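Local coordinates for SPbeta prophage-derived uncharacterized protein YomS (Bacillus subtilis, PDB 6I5O) that is of unknown function but belongs to a prophage lytic cassette and forms an assembly of five copies, each rich in beta strands and without helices, at residues R39-K44 and V99-V104; Y57-D60 and E64-A67. One frame throughout, in Å; residues are numbered along the deposited sequence.

Contact 1 (R39-K44 and V99-V104)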
loop_
_atom_site.group_PDB
_atom_site.type_symbol
_atom_site.label_atom_id
_atom_site.label_comp_id
_atom_site.label_asym_id
_atom_site.label_seq_id
_atom_site.Cartn_x
_atom_site.Cartn_y
_atom_site.Cartn_z
ATOM N N ARG A 39 11.906 -0.060 -6.940
ATOM C CA ARG A 39 11.011 -0.709 -5.954
ATOM C C ARG A 39 10.084 -1.737 -6.576
ATOM O O ARG A 39 9.738 -2.705 -5.897
ATOM C CB ARG A 39 10.119 0.315 -5.238
ATOM C CG ARG A 39 10.826 1.402 -4.431
ATOM C CD ARG A 39 9.752 2.426 -3.980
ATOM N NE ARG A 39 10.222 3.602 -3.281
ATOM C CZ ARG A 39 10.365 3.654 -1.965
ATOM N NH1 ARG A 39 10.243 2.556 -1.266
ATOM N NH2 ARG A 39 10.678 4.771 -1.342
ATOM N N GLU A 40 9.605 -1.488 -7.783
ATOM C CA GLU A 40 8.554 -2.315 -8.402
ATOM C C GLU A 40 8.979 -2.671 -9.831
ATOM O O GLU A 40 9.655 -1.899 -10.478
ATOM C CB GLU A 40 7.205 -1.553 -8.445
ATOM C CG GLU A 40 6.689 -1.096 -7.090
ATOM C CD GLU A 40 5.451 -0.212 -7.176
ATOM O OE1 GLU A 40 5.396 0.820 -8.006
ATOM O OE2 GLU A 40 4.590 -0.502 -6.304
ATOM N N LEU A 41 8.491 -3.815 -10.289
ATOM C CA LEU A 41 8.687 -4.283 -11.675
ATOM C C LEU A 41 7.378 -4.795 -12.226
ATOM O O LEU A 41 6.675 -5.529 -11.549
ATOM C CB LEU A 41 9.680 -5.438 -11.634
ATOM C CG LEU A 41 9.865 -6.285 -12.882
ATOM C CD1 LEU A 41 10.454 -5.542 -14.034
ATOM C CD2 LEU A 41 10.733 -7.484 -12.576
ATOM N N THR A 42 7.138 -4.449 -13.480
ATOM C CA THR A 42 6.055 -5.077 -14.250
ATOM C C THR A 42 6.686 -5.720 -15.473
ATOM O O THR A 42 7.307 -5.015 -16.280
ATOM C CB THR A 42 4.999 -4.052 -14.663
ATOM O OG1 THR A 42 4.431 -3.463 -13.483
ATOM C CG2 THR A 42 3.875 -4.691 -15.458
ATOM N N VAL A 43 6.513 -7.019 -15.612
ATOM C CA VAL A 43 7.049 -7.807 -16.755
ATOM C C VAL A 43 5.925 -8.080 -17.737
ATOM O O VAL A 43 4.838 -8.491 -17.326
ATOM C CB VAL A 43 7.616 -9.142 -16.245
ATOM C CG1 VAL A 43 8.109 -9.996 -17.382
ATOM C CG2 VAL A 43 8.764 -8.887 -15.311
ATOM N N LYS A 44 6.213 -7.879 -19.023
ATOM C CA LYS A 44 5.299 -8.251 -20.112
ATOM C C LYS A 44 5.884 -9.480 -20.801
ATOM O O LYS A 44 7.061 -9.456 -21.277
ATOM C CB LYS A 44 5.139 -7.111 -21.103
ATOM C CG LYS A 44 4.313 -7.461 -22.314
ATOM C CD LYS A 44 2.854 -7.741 -22.013
ATOM C CE LYS A 44 2.072 -8.397 -23.144
ATOM N NZ LYS A 44 1.997 -7.529 -24.323
ATOM N N VAL A 99 16.789 -9.705 -10.407
ATOM C CA VAL A 99 15.653 -10.556 -10.835
ATOM C C VAL A 99 15.979 -11.157 -12.201
ATOM O O VAL A 99 16.744 -10.557 -12.989
ATOM C CB VAL A 99 14.322 -9.774 -10.819
ATOM C CG1 VAL A 99 13.904 -9.400 -9.411
ATOM C CG2 VAL A 99 14.363 -8.563 -11.689
ATOM N N MET A 100 15.373 -12.291 -12.451
ATOM C CA MET A 100 15.611 -13.120 -13.641
ATOM C C MET A 100 14.302 -13.792 -14.027
ATOM O O MET A 100 13.550 -14.209 -13.156
ATOM C CB MET A 100 16.684 -14.167 -13.325
ATOM C CG MET A 100 16.759 -15.228 -14.405
ATOM S SD MET A 100 17.667 -16.713 -13.909
ATOM C CE MET A 100 19.243 -15.947 -13.843
ATOM N N PHE A 101 14.035 -13.876 -15.324
ATOM C CA PHE A 101 12.814 -14.526 -15.866
ATOM C C PHE A 101 13.266 -15.603 -16.821
ATOM O O PHE A 101 13.629 -15.244 -17.968
ATOM C CB PHE A 101 11.936 -13.478 -16.541
ATOM C CG PHE A 101 11.333 -12.597 -15.502
ATOM C CD1 PHE A 101 12.047 -11.530 -14.948
ATOM C CD2 PHE A 101 10.117 -12.942 -14.911
ATOM C CE1 PHE A 101 11.570 -10.863 -13.836
ATOM C CE2 PHE A 101 9.631 -12.246 -13.833
ATOM C CZ PHE A 101 10.359 -11.228 -13.290
ATOM N N GLU A 102 13.307 -16.832 -16.364
ATOM C CA GLU A 102 13.902 -17.946 -17.117
ATOM C C GLU A 102 12.872 -18.501 -18.104
ATOM O O GLU A 102 11.748 -18.856 -17.689
ATOM C CB GLU A 102 14.307 -19.060 -16.168
ATOM C CG GLU A 102 14.909 -20.262 -16.904
ATOM C CD GLU A 102 15.506 -21.301 -16.007
ATOM O OE1 GLU A 102 15.553 -21.082 -14.764
ATOM O OE2 GLU A 102 16.116 -22.234 -16.556
ATOM N N VAL A 103 13.278 -18.623 -19.382
ATOM C CA VAL A 103 12.497 -19.403 -20.361
ATOM C C VAL A 103 12.899 -20.853 -20.145
ATOM O O VAL A 103 14.022 -21.237 -20.561
ATOM C CB VAL A 103 12.746 -18.908 -21.794
ATOM C CG1 VAL A 103 12.061 -19.798 -22.805
ATOM C CG2 VAL A 103 12.342 -17.457 -21.953
ATOM N N VAL A 104 12.037 -21.610 -19.486
ATOM C CA VAL A 104 12.289 -23.040 -19.203
ATOM C C VAL A 104 12.055 -23.842 -20.485
ATOM O O VAL A 104 12.787 -24.832 -20.759
ATOM C CB VAL A 104 11.367 -23.513 -18.072
ATOM C CG1 VAL A 104 11.437 -25.014 -17.854
ATOM C CG2 VAL A 104 11.725 -22.794 -16.806
#
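Phe101 gives its backbone O to His21 NE2, a hydrogen bond to a residue outside the two segments; between 39-44 and 99-104 themselves no hydrogen bond passes, and the two segments meet through apolar side chains alone. The axes of 40-44 and 99-104 stay 10.5 Å apart at their closest, too far for pairing within one sheet, and run nearly parallel, at 16°. Four side chains bridge that distance: Leu41 and Val43 from one strand, Val99 and Phe101 from the other, burying 150 Å² in all.

Phe101 makes the largest single contribution. Its CG lies anti to the carbonyl carbon (chi1 -71°), which directs the ring toward Leu41 and Val43. Val43 CG2 sits over one face, 3.8 Å from the ring centroid and 23° off the normal. This is a CH-pi contact shifted toward the rim, where CG2 comes 3.5 Å from Phe101 CZ. Leu41 and Phe101 point at each other from opposite strands, and Leu41 CD2 meets the ring obliquely, 3.7 Å from Phe101 CE1. The same methyl also packs against Val99, with Leu41 CD2 3.9 Å from Val99 CG2, so one leucine branch spans two successive inward positions of the facing strand.

Further aromatic rings pack on Phe101: Phe20 and Phe91 meet it edge-to-face, and Phe56 meets it at a slant. At the start of the other strand, Arg39 and Glu40 both face Val117 in a classic beta bulge. Facing strands about 10 Å apart, held by apolar side chains without hydrogen bonds between them, are consistent with the core between the two layers of a beta-sandwich-like fold.

Contact 2 (Y57-D60 and E64-A67)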
loop_
_atom_site.group_PDB
_atom_site.type_symbol
_atom_site.label_atom_id
_atom_site.label_comp_id
_atom_site.label_asym_id
_atom_site.label_seq_id
_atom_site.Cartn_x
_atom_site.Cartn_y
_atom_site.Cartn_z
ATOM N N TYR A 57 12.267 -15.475 -10.953
ATOM C CA TYR A 57 13.283 -15.671 -9.905
ATOM C C TYR A 57 13.834 -14.362 -9.385
ATOM O O TYR A 57 14.053 -13.356 -10.087
ATOM C CB TYR A 57 14.480 -16.476 -10.444
ATOM C CG TYR A 57 14.154 -17.909 -10.683
ATOM C CD1 TYR A 57 13.938 -18.782 -9.655
ATOM C CD2 TYR A 57 14.061 -18.419 -11.977
ATOM C CE1 TYR A 57 13.693 -20.121 -9.823
ATOM C CE2 TYR A 57 13.814 -19.760 -12.176
ATOM C CZ TYR A 57 13.597 -20.611 -11.105
ATOM O OH TYR A 57 13.337 -21.943 -11.281
ATOM N N ALA A 58 14.077 -14.373 -8.078
ATOM C CA ALA A 58 14.998 -13.453 -7.400
ATOM C C ALA A 58 16.371 -14.100 -7.351
ATOM O O ALA A 58 16.447 -15.317 -7.172
ATOM C CB ALA A 58 14.488 -13.124 -6.031
ATOM N N VAL A 59 17.416 -13.300 -7.516
ATOM C CA VAL A 59 18.788 -13.825 -7.509
ATOM C C VAL A 59 19.609 -12.991 -6.527
ATOM O O VAL A 59 19.592 -11.786 -6.610
ATOM C CB VAL A 59 19.400 -13.813 -8.923
ATOM C CG1 VAL A 59 20.800 -14.415 -8.904
ATOM C CG2 VAL A 59 18.511 -14.524 -9.905
ATOM N N ASP A 60 20.337 -13.651 -5.641
ATOM C CA ASP A 60 21.184 -12.934 -4.690
ATOM C C ASP A 60 22.601 -12.709 -5.221
ATOM O O ASP A 60 22.919 -13.106 -6.335
ATOM C CB ASP A 60 21.133 -13.592 -3.305
ATOM C CG ASP A 60 21.873 -14.888 -3.122
ATOM O OD1 ASP A 60 22.645 -15.263 -4.040
ATOM O OD2 ASP A 60 21.707 -15.526 -2.003
ATOM N N GLU A 64 22.398 -17.484 -6.097
ATOM C CA GLU A 64 21.328 -18.405 -5.723
ATOM C C GLU A 64 19.998 -17.847 -6.253
ATOM O O GLU A 64 19.704 -16.648 -6.111
ATOM C CB GLU A 64 21.266 -18.591 -4.219
ATOM C CG GLU A 64 20.278 -19.649 -3.816
ATOM C CD GLU A 64 20.331 -20.061 -2.352
ATOM O OE1 GLU A 64 20.374 -19.155 -1.487
ATOM O OE2 GLU A 64 20.443 -21.254 -2.051
ATOM N N LYS A 65 19.213 -18.699 -6.900
ATOM C CA LYS A 65 17.892 -18.371 -7.475
ATOM C C LYS A 65 16.784 -18.830 -6.542
ATOM O O LYS A 65 16.844 -19.891 -6.004
ATOM C CB LYS A 65 17.691 -19.066 -8.826
ATOM C CG LYS A 65 18.685 -18.671 -9.886
ATOM C CD LYS A 65 18.771 -19.660 -11.016
ATOM C CE LYS A 65 17.456 -20.006 -11.678
ATOM N NZ LYS A 65 17.631 -20.866 -12.878
ATOM N N THR A 66 15.812 -17.969 -6.364
ATOM C CA THR A 66 14.659 -18.239 -5.466
ATOM C C THR A 66 13.355 -17.927 -6.210
ATOM O O THR A 66 13.223 -16.839 -6.778
ATOM C CB THR A 66 14.702 -17.360 -4.223
ATOM O OG1 THR A 66 16.006 -17.330 -3.658
ATOM C CG2 THR A 66 13.709 -17.832 -3.180
ATOM N N ALA A 67 12.437 -18.878 -6.273
ATOM C CA ALA A 67 11.154 -18.649 -6.947
ATOM C C ALA A 67 10.488 -17.385 -6.372
ATOM O O ALA A 67 10.420 -17.217 -5.141
ATOM C CB ALA A 67 10.266 -19.842 -6.780
#
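This is an antiparallel beta hairpin, in which the end of strand 51-59 turns back into strand 65-72 near the periphery of the subunit. Ala58 and Thr66 form its hydrogen-bonded pair: Ala58 N lies 2.9 Å from Thr66 O, and Thr66 N 2.8 Å from Ala58 O. Tyr57 with Ala67 and Val59 with Lys65 are the non-hydrogen-bonded pairs to either side. Toward the turn, the pattern continues with Asp60 N at 3.1 Å from Glu64 O.

The Asp60 carboxylate then closes the turn. Its OD1 accepts Glu64 N at 3.0 Å, approached 46° out of the carboxylate plane, and also takes Asn62 N, which makes an Asx turn. Two backbone N-H groups thus hold one oxygen. The carboxylates of Asp60 and Glu64 come close, with Asp60 OD2 3.9 Å from Glu64 OE1; Lys44 of a neighbouring subunit forms salt bridges to both and probably offsets their repulsion.

On the face that carries Val59, Lys65 reaches across to the Tyr57 ring. A bend at chi3 (53°) brings CE over the ring centre, 3.7 Å from the centroid and 13° off the normal, while NZ sits off-centre at 4.5 Å from that centroid in a cation-pi contact. Salt bridges from NZ to Glu29 and Glu102 probably do more to hold the ammonium group.

Strand 98-107 pairs with 51-59 on the side away from 65-72, through backbone bonds of Tyr57 with Met100 and Val59 with Lys98, while Tyr88 of the neighbouring subunit packs on Ala58 and Thr66, and Asn86 of that subunit hydrogen-bonds to Thr66 OG1.

In the fold
After strands 8-19, 21-24 and the short 33-34, the chain enters strand 40-46, the first half of contact 1. It next runs through the hairpin of 51-59 and 65-72, where contact 2 closes a turn of only three residues, passes along strands 78-79, 81-82 and 87-92, and reaches 99-104 to complete contact 1. Contact 2 is therefore nested within the 54-residue excursion that contact 1 closes. The centres lie about 11 Å apart, and strand 98-107, half of contact 1, is the sheet neighbour of strand 51-59, half of contact 2, so the two touch directly. Contact 1 joins facing layers, contact 2 neighbouring strands.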